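6-phosphogluconate dehydrogenase, NAD-binding (Mycolicibacterium smegmatis MC2 155, PDB 6SMT) binds NADPH and acts as an S-enantioselective imine reductase, probably passing hydride from the cofactor to a C=N bond. Local coordinates at residues D102-A107 against F175-L180; S246-L251 against G263-F268; D273-A278 against I285-S290. One frame throughout, in Å; residues are numbered along the deposited sequence.

Contact 1 of 3, residues D102-A107 against F175-L180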
loop_
_atom_site.group_PDB
_atom_site.type_symbol
_atom_site.label_atom_id
_atom_site.label_comp_id
_atom_site.label_asym_id
_atom_site.label_seq_id
_atom_site.Cartn_x
_atom_site.Cartn_y
_atom_site.Cartn_z
ATOM N N ASP B 102 13.878 5.574 -14.519
ATOM C CA ASP B 102 13.950 4.631 -15.628
ATOM C C ASP B 102 14.713 3.397 -15.139
ATOM O O ASP B 102 15.009 3.273 -13.934
ATOM C CB ASP B 102 14.629 5.278 -16.859
ATOM C CG ASP B 102 14.130 4.818 -18.211
ATOM O OD1 ASP B 102 13.845 3.584 -18.358
ATOM O OD2 ASP B 102 14.037 5.670 -19.155
ATOM N N THR B 103 14.946 2.427 -16.063
ATOM C CA THR B 103 15.486 1.124 -15.652
ATOM C C THR B 103 16.974 1.184 -15.352
ATOM O O THR B 103 17.712 2.113 -15.718
ATOM C CB THR B 103 15.269 0.111 -16.745
ATOM O OG1 THR B 103 16.091 0.503 -17.860
ATOM C CG2 THR B 103 13.824 0.051 -17.137
ATOM N N PRO B 104 17.478 0.189 -14.604
ATOM C CA PRO B 104 18.898 0.109 -14.356
ATOM C C PRO B 104 19.761 0.163 -15.625
ATOM O O PRO B 104 20.780 0.821 -15.636
ATOM C CB PRO B 104 19.029 -1.220 -13.587
ATOM C CG PRO B 104 17.691 -1.330 -12.895
ATOM C CD PRO B 104 16.670 -0.766 -13.825
ATOM N N ASP B 105 19.312 -0.544 -16.680
ATOM C CA ASP B 105 20.167 -0.507 -17.871
ATOM C C ASP B 105 20.138 0.886 -18.489
ATOM O O ASP B 105 21.169 1.231 -19.107
ATOM C CB ASP B 105 19.714 -1.546 -18.888
ATOM C CG ASP B 105 20.307 -2.925 -18.601
ATOM O OD1 ASP B 105 21.295 -3.092 -17.791
ATOM O OD2 ASP B 105 19.831 -3.866 -19.222
ATOM N N ARG B 106 19.065 1.695 -18.394
ATOM C CA ARG B 106 19.073 3.063 -18.916
ATOM C C ARG B 106 20.022 3.924 -18.066
ATOM O O ARG B 106 20.651 4.816 -18.587
ATOM C CB ARG B 106 17.686 3.649 -19.027
ATOM C CG ARG B 106 16.858 2.943 -20.095
ATOM C CD ARG B 106 17.464 2.844 -21.482
ATOM N NE ARG B 106 17.648 4.163 -22.010
ATOM C CZ ARG B 106 16.832 4.813 -22.829
ATOM N NH1 ARG B 106 15.753 4.196 -23.232
ATOM N NH2 ARG B 106 17.026 6.085 -23.159
ATOM N N ALA B 107 20.092 3.730 -16.772
ATOM C CA ALA B 107 21.028 4.503 -15.943
ATOM C C ALA B 107 22.471 4.204 -16.355
ATOM O O ALA B 107 23.274 5.123 -16.462
ATOM C CB ALA B 107 20.783 4.164 -14.528
ATOM N N PHE B 175 16.710 -0.158 -6.879
ATOM C CA PHE B 175 15.835 0.139 -5.757
ATOM C C PHE B 175 14.575 0.850 -6.229
ATOM O O PHE B 175 13.463 0.572 -5.723
ATOM C CB PHE B 175 16.567 1.052 -4.749
ATOM C CG PHE B 175 17.544 0.354 -3.835
ATOM C CD1 PHE B 175 18.824 -0.018 -4.229
ATOM C CD2 PHE B 175 17.196 0.078 -2.535
ATOM C CE1 PHE B 175 19.687 -0.696 -3.371
ATOM C CE2 PHE B 175 18.058 -0.632 -1.698
ATOM C CZ PHE B 175 19.304 -0.927 -2.080
ATOM N N ASP B 176 14.693 1.831 -7.107
ATOM C CA ASP B 176 13.514 2.602 -7.583
ATOM C C ASP B 176 12.503 1.629 -8.153
ATOM O O ASP B 176 11.276 1.808 -7.958
ATOM C CB ASP B 176 13.989 3.630 -8.615
ATOM C CG ASP B 176 13.067 4.818 -8.868
ATOM O OD1 ASP B 176 12.377 5.241 -7.900
ATOM O OD2 ASP B 176 13.193 5.426 -9.993
ATOM N N MET B 177 12.933 0.679 -8.975
ATOM C CA MET B 177 11.955 -0.242 -9.601
ATOM C C MET B 177 11.178 -0.989 -8.526
ATOM O O MET B 177 9.948 -1.176 -8.651
ATOM C CB MET B 177 12.614 -1.289 -10.496
ATOM C CG MET B 177 13.294 -0.757 -11.761
ATOM S SD MET B 177 12.319 0.180 -12.947
ATOM C CE MET B 177 12.439 1.845 -12.288
ATOM N N ALA B 178 11.845 -1.417 -7.476
ATOM C CA ALA B 178 11.149 -2.132 -6.376
ATOM C C ALA B 178 10.229 -1.204 -5.600
ATOM O O ALA B 178 9.033 -1.520 -5.282
ATOM C CB ALA B 178 12.169 -2.795 -5.445
ATOM N N LEU B 179 10.710 -0.043 -5.217
ATOM C CA LEU B 179 10.000 0.862 -4.322
ATOM C C LEU B 179 8.830 1.502 -5.057
ATOM O O LEU B 179 7.709 1.686 -4.485
ATOM C CB LEU B 179 10.955 1.910 -3.794
ATOM C CG LEU B 179 12.082 1.332 -2.913
ATOM C CD1 LEU B 179 13.131 2.422 -2.724
ATOM C CD2 LEU B 179 11.555 0.858 -1.574
ATOM N N LEU B 180 8.972 1.860 -6.326
ATOM C CA LEU B 180 7.825 2.417 -7.058
ATOM C C LEU B 180 6.787 1.360 -7.340
ATOM O O LEU B 180 5.598 1.688 -7.491
ATOM C CB LEU B 180 8.356 2.944 -8.384
ATOM C CG LEU B 180 9.194 4.206 -8.274
ATOM C CD1 LEU B 180 9.683 4.605 -9.676
ATOM C CD2 LEU B 180 8.494 5.376 -7.628
HETATM O O HOH W 1 15.227 4.847 -11.689
#

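Contact 2 of 3, residues S246-L251 against G263-F268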
loop_
_atom_site.group_PDB
_atom_site.type_symbol
_atom_site.label_atom_id
_atom_site.label_comp_id
_atom_site.label_asym_id
_atom_site.label_seq_id
_atom_site.Cartn_x
_atom_site.Cartn_y
_atom_site.Cartn_z
ATOM N N SER B 246 -10.493 -16.815 0.579
ATOM C CA SER B 246 -11.892 -16.510 0.750
ATOM C C SER B 246 -12.132 -15.012 0.682
ATOM O O SER B 246 -12.994 -14.516 -0.036
ATOM C CB SER B 246 -12.318 -17.013 2.111
ATOM O OG SER B 246 -13.623 -16.594 2.386
ATOM N N SER B 247 -11.294 -14.242 1.391
ATOM C CA SER B 247 -11.496 -12.798 1.461
ATOM C C SER B 247 -11.439 -12.108 0.104
ATOM O O SER B 247 -12.294 -11.278 -0.249
ATOM C CB SER B 247 -10.493 -12.197 2.444
ATOM O OG SER B 247 -10.831 -10.801 2.598
ATOM N N VAL B 248 -10.429 -12.451 -0.683
ATOM C CA VAL B 248 -10.238 -11.764 -1.970
ATOM C C VAL B 248 -11.443 -11.992 -2.893
ATOM O O VAL B 248 -11.788 -11.045 -3.628
ATOM C CB VAL B 248 -8.907 -12.163 -2.632
ATOM C CG1 VAL B 248 -8.934 -13.578 -3.175
ATOM C CG2 VAL B 248 -8.487 -11.135 -3.683
ATOM N N ARG B 249 -12.090 -13.148 -2.796
ATOM C CA ARG B 249 -13.334 -13.337 -3.584
ATOM C C ARG B 249 -14.417 -12.338 -3.241
ATOM O O ARG B 249 -15.124 -11.807 -4.114
ATOM C CB ARG B 249 -13.796 -14.782 -3.430
ATOM C CG ARG B 249 -12.918 -15.741 -4.191
ATOM C CD ARG B 249 -13.248 -17.168 -3.891
ATOM N NE ARG B 249 -12.530 -17.977 -4.848
ATOM C CZ ARG B 249 -11.217 -18.217 -4.975
ATOM N NH1 ARG B 249 -10.236 -17.647 -4.236
ATOM N NH2 ARG B 249 -10.910 -18.956 -6.041
ATOM N N HIS B 250 -14.550 -12.045 -1.915
ATOM C CA HIS B 250 -15.507 -11.031 -1.452
ATOM C C HIS B 250 -15.225 -9.667 -2.027
ATOM O O HIS B 250 -16.100 -8.954 -2.475
ATOM C CB HIS B 250 -15.522 -11.006 0.066
ATOM C CG HIS B 250 -15.701 -12.271 0.736
ATOM N ND1 HIS B 250 -15.171 -12.508 1.989
ATOM C CD2 HIS B 250 -16.266 -13.447 0.347
ATOM C CE1 HIS B 250 -15.392 -13.741 2.314
ATOM N NE2 HIS B 250 -16.102 -14.366 1.308
ATOM N N LEU B 251 -13.906 -9.288 -1.986
ATOM C CA LEU B 251 -13.460 -8.018 -2.510
ATOM C C LEU B 251 -13.797 -7.878 -3.985
ATOM O O LEU B 251 -14.230 -6.796 -4.380
ATOM C CB LEU B 251 -11.979 -7.813 -2.193
ATOM C CG LEU B 251 -11.552 -8.041 -0.720
ATOM C CD1 LEU B 251 -10.054 -7.780 -0.598
ATOM C CD2 LEU B 251 -12.288 -7.084 0.208
ATOM N N GLY B 263 -9.279 -5.610 -11.717
ATOM C CA GLY B 263 -8.058 -6.160 -12.268
ATOM C C GLY B 263 -6.929 -6.416 -11.265
ATOM O O GLY B 263 -6.262 -7.430 -11.374
ATOM N N LEU B 264 -6.687 -5.478 -10.323
ATOM C CA LEU B 264 -5.565 -5.709 -9.423
ATOM C C LEU B 264 -5.886 -6.872 -8.491
ATOM O O LEU B 264 -5.068 -7.785 -8.301
ATOM C CB LEU B 264 -5.140 -4.458 -8.646
ATOM C CG LEU B 264 -4.116 -3.558 -9.395
ATOM C CD1 LEU B 264 -4.869 -2.769 -10.371
ATOM C CD2 LEU B 264 -3.286 -2.735 -8.470
ATOM N N LEU B 265 -7.080 -6.897 -7.906
ATOM C CA LEU B 265 -7.439 -7.996 -7.004
ATOM C C LEU B 265 -7.550 -9.326 -7.747
ATOM O O LEU B 265 -7.244 -10.369 -7.159
ATOM C CB LEU B 265 -8.772 -7.720 -6.291
ATOM C CG LEU B 265 -8.743 -6.574 -5.284
ATOM C CD1 LEU B 265 -10.156 -6.043 -5.088
ATOM C CD2 LEU B 265 -8.109 -7.036 -4.022
ATOM N N GLU B 266 -7.990 -9.297 -9.020
ATOM C CA GLU B 266 -8.068 -10.541 -9.825
ATOM C C GLU B 266 -6.686 -11.129 -9.988
ATOM O O GLU B 266 -6.561 -12.342 -9.992
ATOM C CB GLU B 266 -8.796 -10.254 -11.142
ATOM C CG GLU B 266 -10.264 -10.001 -10.962
ATOM C CD GLU B 266 -10.988 -9.420 -12.165
ATOM O OE1 GLU B 266 -10.333 -8.810 -13.040
ATOM O OE2 GLU B 266 -12.238 -9.555 -12.192
ATOM N N ALA B 267 -5.676 -10.297 -10.268
ATOM C CA ALA B 267 -4.298 -10.740 -10.418
ATOM C C ALA B 267 -3.785 -11.322 -9.104
ATOM O O ALA B 267 -3.208 -12.413 -9.057
ATOM C CB ALA B 267 -3.390 -9.643 -10.927
ATOM N N PHE B 268 -4.114 -10.650 -7.986
ATOM C CA PHE B 268 -3.703 -11.176 -6.680
ATOM C C PHE B 268 -4.354 -12.526 -6.377
ATOM O O PHE B 268 -3.701 -13.427 -5.868
ATOM C CB PHE B 268 -4.026 -10.120 -5.601
ATOM C CG PHE B 268 -3.475 -10.457 -4.239
ATOM C CD1 PHE B 268 -2.110 -10.535 -3.989
ATOM C CD2 PHE B 268 -4.363 -10.666 -3.195
ATOM C CE1 PHE B 268 -1.636 -10.850 -2.728
ATOM C CE2 PHE B 268 -3.868 -10.941 -1.937
ATOM C CZ PHE B 268 -2.543 -11.028 -1.705
#

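Contact 3 of 3, residues D273-A278 against I285-S290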
loop_
_atom_site.group_PDB
_atom_site.type_symbol
_atom_site.label_atom_id
_atom_site.label_comp_id
_atom_site.label_asym_id
_atom_site.label_seq_id
_atom_site.Cartn_x
_atom_site.Cartn_y
_atom_site.Cartn_z
ATOM N N ASP B 273 -4.660 -18.331 -5.184
ATOM C CA ASP B 273 -5.221 -19.630 -5.548
ATOM C C ASP B 273 -4.078 -20.592 -5.934
ATOM O O ASP B 273 -4.225 -21.800 -5.639
ATOM C CB ASP B 273 -6.232 -19.476 -6.652
ATOM C CG ASP B 273 -7.553 -18.871 -6.245
ATOM O OD1 ASP B 273 -7.780 -18.771 -4.992
ATOM O OD2 ASP B 273 -8.355 -18.555 -7.183
ATOM N N ALA B 274 -3.088 -20.136 -6.664
ATOM C CA ALA B 274 -1.972 -21.020 -6.987
ATOM C C ALA B 274 -1.249 -21.485 -5.743
ATOM O O ALA B 274 -0.798 -22.611 -5.664
ATOM C CB ALA B 274 -1.083 -20.305 -7.916
ATOM N N THR B 275 -1.160 -20.628 -4.688
ATOM C CA THR B 275 -0.502 -21.013 -3.468
ATOM C C THR B 275 -1.315 -22.104 -2.734
ATOM O O THR B 275 -0.733 -23.028 -2.172
ATOM C CB THR B 275 -0.354 -19.760 -2.586
ATOM O OG1 THR B 275 0.415 -18.770 -3.281
ATOM C CG2 THR B 275 0.383 -20.035 -1.300
ATOM N N VAL B 276 -2.624 -21.973 -2.706
ATOM C CA VAL B 276 -3.524 -23.011 -2.150
ATOM C C VAL B 276 -3.281 -24.298 -2.944
ATOM O O VAL B 276 -3.120 -25.381 -2.309
ATOM C CB VAL B 276 -4.980 -22.564 -2.209
ATOM C CG1 VAL B 276 -5.934 -23.709 -1.824
ATOM C CG2 VAL B 276 -5.168 -21.375 -1.287
ATOM N N ALA B 277 -3.304 -24.186 -4.260
ATOM C CA ALA B 277 -3.210 -25.404 -5.118
ATOM C C ALA B 277 -1.865 -26.076 -4.905
ATOM O O ALA B 277 -1.811 -27.366 -5.079
ATOM C CB ALA B 277 -3.484 -25.034 -6.529
ATOM N N ALA B 278 -0.812 -25.377 -4.536
ATOM C CA ALA B 278 0.535 -25.894 -4.274
ATOM C C ALA B 278 0.603 -26.561 -2.909
ATOM O O ALA B 278 1.686 -27.033 -2.557
ATOM C CB ALA B 278 1.535 -24.821 -4.413
ATOM N N ILE B 285 0.702 -15.517 4.718
ATOM C CA ILE B 285 0.569 -14.812 3.445
ATOM C C ILE B 285 1.904 -14.431 2.854
ATOM O O ILE B 285 1.969 -14.124 1.649
ATOM C CB ILE B 285 -0.497 -13.662 3.639
ATOM C CG1 ILE B 285 -0.200 -12.781 4.817
ATOM C CG2 ILE B 285 -1.932 -14.221 3.800
ATOM C CD1 ILE B 285 0.959 -11.909 4.557
ATOM N N SER B 286 3.036 -14.531 3.557
ATOM C CA SER B 286 4.403 -14.408 3.042
ATOM C C SER B 286 4.719 -15.403 1.922
ATOM O O SER B 286 5.534 -15.167 1.070
ATOM C CB SER B 286 5.381 -14.553 4.178
ATOM O OG SER B 286 5.131 -15.781 4.873
ATOM N N ARG B 287 4.014 -16.512 1.840
ATOM C CA ARG B 287 4.251 -17.518 0.800
ATOM C C ARG B 287 3.695 -17.076 -0.533
ATOM O O ARG B 287 4.120 -17.610 -1.553
ATOM C CB ARG B 287 3.508 -18.783 1.221
ATOM C CG ARG B 287 3.615 -19.963 0.287
ATOM C CD ARG B 287 4.948 -20.576 0.246
ATOM N NE ARG B 287 5.146 -21.494 1.335
ATOM C CZ ARG B 287 6.187 -22.334 1.479
ATOM N NH1 ARG B 287 7.227 -22.266 0.648
ATOM N NH2 ARG B 287 6.185 -23.165 2.515
ATOM N N ILE B 288 2.705 -16.192 -0.592
ATOM C CA ILE B 288 1.909 -15.955 -1.843
ATOM C C ILE B 288 2.836 -15.539 -2.980
ATOM O O ILE B 288 2.615 -15.957 -4.148
ATOM C CB ILE B 288 0.779 -14.954 -1.582
ATOM C CG1 ILE B 288 -0.294 -15.549 -0.659
ATOM C CG2 ILE B 288 0.120 -14.492 -2.908
ATOM C CD1 ILE B 288 -1.196 -14.465 -0.027
ATOM N N ALA B 289 3.723 -14.595 -2.735
ATOM C CA ALA B 289 4.504 -13.975 -3.810
ATOM C C ALA B 289 5.361 -15.024 -4.535
ATOM O O ALA B 289 5.700 -14.780 -5.727
ATOM C CB ALA B 289 5.329 -12.873 -3.237
ATOM N N SER B 290 5.713 -16.147 -3.914
ATOM C CA SER B 290 6.428 -17.184 -4.682
ATOM C C SER B 290 5.705 -17.485 -5.993
ATOM O O SER B 290 6.419 -17.721 -7.002
ATOM C CB SER B 290 6.554 -18.436 -3.873
ATOM O OG SER B 290 7.354 -18.141 -2.732
HETATM O O HOH W 2 3.265 -19.457 -3.114
#

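Contact 1 of 3, residues D102-A107 against F175-L180
The carboxylate oxygen D176 OD2 has two partners at the junction between the Rossmann-type NAD(P)-binding domain and helix 171-199: water 1, at 2.7 Å, and the hydroxyl of S101, a residue seen to bind NADPH. Between them they tie the start of the long helix to the edge of the cofactor site. The same water stands 2.8 Å from D102 O, a hydrogen-bond bridge between the helix and the loop. Direct contact between the segments falls mostly to M177, whose methyl carbon CE packs on that carbonyl oxygen, D102 O, at 3.4 Å. An unbranched methionine chain can bend at chi2 and chi3 (-58° and 87°), so that its CG lies by the proline while its CE reaches the carbonyl of D102. M177 CG packs against P104 CD at 4.0 Å. The proline opens helix 104-116, where the lack of an amide proton costs nothing, and its ring also rests on A173 and A174. Just before it, T103 is the N-cap: its OG1 accepts from R106 N at 3.2 Å. H250 of the second subunit packs on D102, and S247 of that subunit on L180, a residue lining the pocket of bound 2-ethylhexanol; the junction is itself part of the dimer interface. The loop is braced from within, T103 N reaching D102 OD1 at 2.8 Å on the lone pair that faces away from OD2, while OD2 accepts from H77 N.

Contact 2 of 3, residues S246-L251 against G263-F268
An antiparallel helical hairpin in the C-terminal domain joins helix 241-257 to helix 263-280, and residues V248, L251, L265 and F268 fill the space between its arms. The local axes approach to 9.8 Å and run in nearly opposite directions, 159° apart. L265 is central: its side chain reaches both V248 and L251, one helical turn apart on the facing helix. Its two methyls divide the work. L265 CD1 rests on L251 CB at 3.9 Å, while CD2 meets L251 CD1 at 4.0 Å, the two leucine side chains crossing at about a right angle. A leucine suits this place because its fork lets CD1 meet one residue while CD2 reaches both L251 CD1 and V248 CG2. V248 is modelled in two conformers; in the one described, CG2 is anti to the backbone N and directed across the gap, where it lies 3.8 Å from L265 O and 4.1 Å from L265 CD2. The same methyl comes to the ring of F268 at its edge, near the ring plane, 4.2 Å from CD2. With CG anti to the backbone N (chi1 -172°), the F268 ring lies along its own helix and offers its CD2 edge to V248, extending the seam. All four residues are buried, and the packing is entirely van der Waals. The second subunit also packs on the hairpin: its D181 on L265, its A267 on L264, and its S101 on H250. Within the monomer, helix 171-199 backs the second arm, where H192 touches L265 and T185 touches L264.

Contact 3 of 3, residues D273-A278 against I285-S290
T275, on helix 263-280, packs where the chain, after that helix, turns back on it as the 3-10 segment 285-290. T275 CG2 meets R287 CG at 3.6 Å, the aliphatic base of the arginine being used here while its NE goes to D283 in a salt bridge. The hydroxyl oxygen T275 OG1 is in van der Waals contact with the backbone of the 3-10 turn, 3.5 Å from I288 CA. The isoleucine carries its own side chain on to Y271, V272 and V241, whose apolar surroundings suit a branched aliphatic side chain. I285 touches the bound 2-ethylhexanol and W184 of the second subunit, placing the turn beside the ligand pocket at the dimer interface.

Polar links are indirect. Water 2 donates to T275 OG1 at 2.9 Å and to R287 O at 2.6 Å, joining the two segments through one molecule. The threonine hydroxyl also bonds to Y271 O, one turn back on its helix; chi1 at -59° puts OG1 beside the backbone N and leaves CG2 directed at the arginine.

A threonine thus serves both needs: its methyl packs, and its buried OG1 is satisfied by Y271 O and water 2, so the link between segments is packing plus one water.

Contact 1 comes first along the chain and joins the Rossmann-type domain to helix 171-199; contacts 2 and 3 follow within the C-terminal helical domain and share helix 263-280. The centre of contact 1 lies about 28 Å from that of contact 2 and about 27 Å from that of contact 3, whereas contacts 2 and 3 are about 14 Å apart and touch: R249 NH1 bridges to D273 OD1 at 2.8 Å, and F268 CE1 packs on I288 CG2 at 4.0 Å. All three meet the second subunit. Contacts 1 and 2 also meet across the dimer, D102 of one subunit packing on H250 of the other, consistent with active sites made jointly by both subunits, as in related imine reductases.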